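Local coordinates for protein GCN5-related N-acetyltransferase (Brucella abortus, PDB 7N1L) that probably transfers an acetyl group to an amine, acting as a GCN5-related N-acetyltransferase, at residues L140-P145 with K153-I158. Sequence-based numbering, arbitrary orientation.
Sequences LVLNAP and KLYEQI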
ATOM      1  N   LEU A 140       5.213  -7.596  -7.136  1.00 29.21           N
ATOM      2  CA  LEU A 140       3.806  -7.251  -7.074  1.00 26.58           C
ATOM      3  C   LEU A 140       3.257  -7.851  -5.785  1.00 29.58           C
ATOM      4  O   LEU A 140       3.345  -9.063  -5.581  1.00 29.49           O
ATOM      5  CB  LEU A 140       3.069  -7.792  -8.291  1.00 28.28           C
ATOM      6  CG  LEU A 140       1.571  -7.639  -8.326  1.00 26.29           C
ATOM      7  CD1 LEU A 140       1.225  -6.192  -8.148  1.00 28.08           C
ATOM      8  CD2 LEU A 140       1.039  -8.180  -9.704  1.00 30.39           C
ATOM      9  N   VAL A 141       2.816  -6.993  -4.867  1.00 26.06           N
ATOM     10  CA  VAL A 141       2.225  -7.415  -3.612  1.00 24.48           C
ATOM     11  C   VAL A 141       0.718  -7.540  -3.800  1.00 24.65           C
ATOM     12  O   VAL A 141       0.062  -6.590  -4.244  1.00 26.36           O
ATOM     13  CB  VAL A 141       2.557  -6.408  -2.498  1.00 27.51           C
ATOM     14  CG1 VAL A 141       1.703  -6.666  -1.256  1.00 24.63           C
ATOM     15  CG2 VAL A 141       4.048  -6.450  -2.183  1.00 26.91           C
ATOM     16  N   LEU A 142       0.154  -8.673  -3.392  1.00 24.50           N
ATOM     17  CA  LEU A 142      -1.273  -8.919  -3.521  1.00 25.45           C
ATOM     18  C   LEU A 142      -1.860  -9.115  -2.139  1.00 25.07           C
ATOM     19  O   LEU A 142      -1.518 -10.086  -1.455  1.00 27.37           O
ATOM     20  CB  LEU A 142      -1.557 -10.148  -4.389  1.00 26.31           C
ATOM     21  CG  LEU A 142      -0.880 -10.255  -5.769  1.00 28.32           C
ATOM     22  CD1 LEU A 142      -1.069 -11.642  -6.354  1.00 23.99           C
ATOM     23  CD2 LEU A 142      -1.414  -9.192  -6.711  1.00 24.85           C
ATOM     24  N   ASN A 143      -2.772  -8.231  -1.749  1.00 23.22           N
ATOM     25  CA  ASN A 143      -3.443  -8.300  -0.456  1.00 24.88           C
ATOM     26  C   ASN A 143      -4.892  -8.746  -0.651  1.00 25.65           C
ATOM     27  O   ASN A 143      -5.648  -8.115  -1.390  1.00 27.51           O
ATOM     28  CB  ASN A 143      -3.368  -6.941   0.247  1.00 26.17           C
ATOM     29  CG  ASN A 143      -1.929  -6.567   0.637  1.00 24.03           C
ATOM     30  OD1 ASN A 143      -1.185  -7.402   1.156  1.00 24.54           O
ATOM     31  ND2 ASN A 143      -1.528  -5.343   0.334  1.00 22.24           N
ATOM     32  N   ALA A 144      -5.286  -9.813   0.025  1.00 24.87           N
ATOM     33  CA  ALA A 144      -6.619 -10.362  -0.135  1.00 27.87           C
ATOM     34  C   ALA A 144      -7.447 -10.105   1.114  1.00 31.69           C
ATOM     35  O   ALA A 144      -7.077 -10.569   2.207  1.00 31.53           O
ATOM     36  CB  ALA A 144      -6.563 -11.867  -0.425  1.00 27.04           C
ATOM     37  N   PRO A 145      -8.576  -9.409   1.006  1.00 30.46           N
ATOM     38  CA  PRO A 145      -9.432  -9.240   2.179  1.00 33.52           C
ATOM     39  C   PRO A 145      -9.963 -10.585   2.630  1.00 34.03           C
ATOM     40  O   PRO A 145      -9.950 -11.565   1.880  1.00 33.37           O
ATOM     41  CB  PRO A 145     -10.562  -8.339   1.660  1.00 36.92           C
ATOM     42  CG  PRO A 145     -10.666  -8.696   0.198  1.00 29.88           C
ATOM     43  CD  PRO A 145      -9.227  -8.911  -0.228  1.00 31.21           C
ATOM     44  N   LYS A 153      -8.684 -16.827  -2.943  1.00 33.73           N
ATOM     45  CA  LYS A 153      -8.692 -18.096  -3.667  1.00 34.96           C
ATOM     46  C   LYS A 153      -7.836 -18.022  -4.926  1.00 30.58           C
ATOM     47  O   LYS A 153      -7.201 -19.014  -5.308  1.00 34.69           O
ATOM     48  CB  LYS A 153     -10.135 -18.513  -3.994  1.00 34.01           C
ATOM     49  CG  LYS A 153     -10.818 -19.180  -2.791  1.00 39.34           C
ATOM     50  CD  LYS A 153     -12.185 -19.768  -3.130  1.00 46.95           C
ATOM     51  CE  LYS A 153     -12.089 -21.000  -4.044  1.00 49.15           C
ATOM     52  NZ  LYS A 153     -11.459 -22.202  -3.373  1.00 45.76           N
ATOM     53  N   LEU A 154      -7.783 -16.857  -5.565  1.00 27.98           N
ATOM     54  CA  LEU A 154      -6.920 -16.704  -6.729  1.00 30.38           C
ATOM     55  C   LEU A 154      -5.454 -16.620  -6.319  1.00 31.57           C
ATOM     56  O   LEU A 154      -4.609 -17.346  -6.859  1.00 28.85           O
ATOM     57  CB  LEU A 154      -7.335 -15.467  -7.525  1.00 27.65           C
ATOM     58  CG  LEU A 154      -6.364 -15.019  -8.624  1.00 30.28           C
ATOM     59  CD1 LEU A 154      -6.299 -16.061  -9.746  1.00 33.31           C
ATOM     60  CD2 LEU A 154      -6.748 -13.613  -9.166  1.00 29.28           C
ATOM     61  N   TYR A 155      -5.130 -15.737  -5.358  1.00 29.36           N
ATOM     62  CA  TYR A 155      -3.725 -15.456  -5.059  1.00 29.70           C
ATOM     63  C   TYR A 155      -2.993 -16.685  -4.551  1.00 28.71           C
ATOM     64  O   TYR A 155      -1.827 -16.917  -4.902  1.00 27.00           O
ATOM     65  CB  TYR A 155      -3.620 -14.337  -4.030  1.00 27.70           C
ATOM     66  CG  TYR A 155      -4.241 -13.038  -4.478  1.00 29.78           C
ATOM     67  CD1 TYR A 155      -4.401 -12.735  -5.843  1.00 29.19           C
ATOM     68  CD2 TYR A 155      -4.714 -12.125  -3.546  1.00 23.27           C
ATOM     69  CE1 TYR A 155      -4.982 -11.514  -6.242  1.00 25.50           C
ATOM     70  CE2 TYR A 155      -5.286 -10.950  -3.933  1.00 24.49           C
ATOM     71  CZ  TYR A 155      -5.428 -10.633  -5.280  1.00 24.99           C
ATOM     72  OH  TYR A 155      -6.012  -9.401  -5.611  1.00 23.03           O
ATOM     73  N   GLU A 156      -3.650 -17.489  -3.726  1.00 28.82           N
ATOM     74  CA  GLU A 156      -2.897 -18.601  -3.160  1.00 35.18           C
ATOM     75  C   GLU A 156      -2.520 -19.613  -4.223  1.00 31.40           C
ATOM     76  O   GLU A 156      -1.587 -20.378  -4.005  1.00 34.14           O
ATOM     77  CB  GLU A 156      -3.632 -19.234  -1.950  1.00 32.83           C
ATOM     78  CG  GLU A 156      -5.039 -19.684  -2.215  1.00 34.10           C
ATOM     79  CD  GLU A 156      -5.835 -20.052  -0.954  1.00 36.04           C
ATOM     80  OE1 GLU A 156      -5.386 -19.773   0.191  1.00 34.67           O
ATOM     81  OE2 GLU A 156      -6.923 -20.644  -1.129  1.00 39.79           O
ATOM     82  N   GLN A 157      -3.170 -19.590  -5.384  1.00 30.44           N
ATOM     83  CA  GLN A 157      -2.779 -20.480  -6.471  1.00 33.17           C
ATOM     84  C   GLN A 157      -1.725 -19.886  -7.385  1.00 31.96           C
ATOM     85  O   GLN A 157      -1.030 -20.640  -8.067  1.00 35.22           O
ATOM     86  CB  GLN A 157      -3.977 -20.833  -7.378  1.00 33.85           C
ATOM     87  CG  GLN A 157      -5.145 -21.476  -6.701  1.00 33.45           C
ATOM     88  CD  GLN A 157      -4.735 -22.719  -5.979  1.00 35.86           C
ATOM     89  OE1 GLN A 157      -3.926 -23.489  -6.480  1.00 34.49           O
ATOM     90  NE2 GLN A 157      -5.279 -22.921  -4.789  1.00 33.79           N
ATOM     91  N   ILE A 158      -1.605 -18.564  -7.451  1.00 32.77           N
ATOM     92  CA  ILE A 158      -0.744 -17.934  -8.444  1.00 34.85           C
ATOM     93  C   ILE A 158       0.409 -17.152  -7.838  1.00 33.01           C
ATOM     94  O   ILE A 158       1.219 -16.617  -8.594  1.00 35.48           O
ATOM     95  CB  ILE A 158      -1.556 -17.020  -9.382  1.00 33.78           C
ATOM     96  CG1 ILE A 158      -2.048 -15.796  -8.626  1.00 27.61           C
ATOM     97  CG2 ILE A 158      -2.739 -17.789 -10.006  1.00 33.89           C
ATOM     98  CD1 ILE A 158      -2.708 -14.788  -9.528  1.00 27.58           C
TER
HETATM   99  O   HOH W   1      -7.295  -8.394  -3.715  1.00 26.06           O
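Leu-142 and Tyr-155 are the residues whose CA atoms come nearest, 7.1 Å apart, where helix segment 153-158 runs roughly antiparallel to strand segment 140-144, the axes at 144° and 9.0 Å apart. Tyr-155 bridges this gap. Its CB already points at the strand, and with CG anti to the carbonyl carbon (chi1 -60°) the ring carries on that way. There the CB of Leu-142 sits over one face in a CH-pi contact, 3.7 Å from the ring centroid and only 7° off the normal. Farther out on the same leucine, CD1 presses on CD1 of Tyr-155 at 3.5 Å. The CB of Ala-144, two residues along the strand, reaches CD2 of Tyr-155 at 3.6 Å from an oblique direction. Val-106 and Ile-109 of strand 101-111 also touch the tyrosine, while Leu-142 packs on Ile-125 of helix 120-129. The phenol does not bond directly to the strand: the O of a water in the ring plane lies 2.5 Å from Tyr-155 OH, short at this resolution, and donates to Asn-143 O over 2.9 Å. The strand itself continues the sheet into an antiparallel ladder with the second subunit, whose Ser-166 OG hydrogen-bonds Asn-143 OD1. This layering of a helix on the sheet belongs to the GNAT fold, and here its chemistry is mainly apolar: dispersion and CH-pi contacts seat the ring, while one bridging water links its hydroxyl to a strand carbonyl.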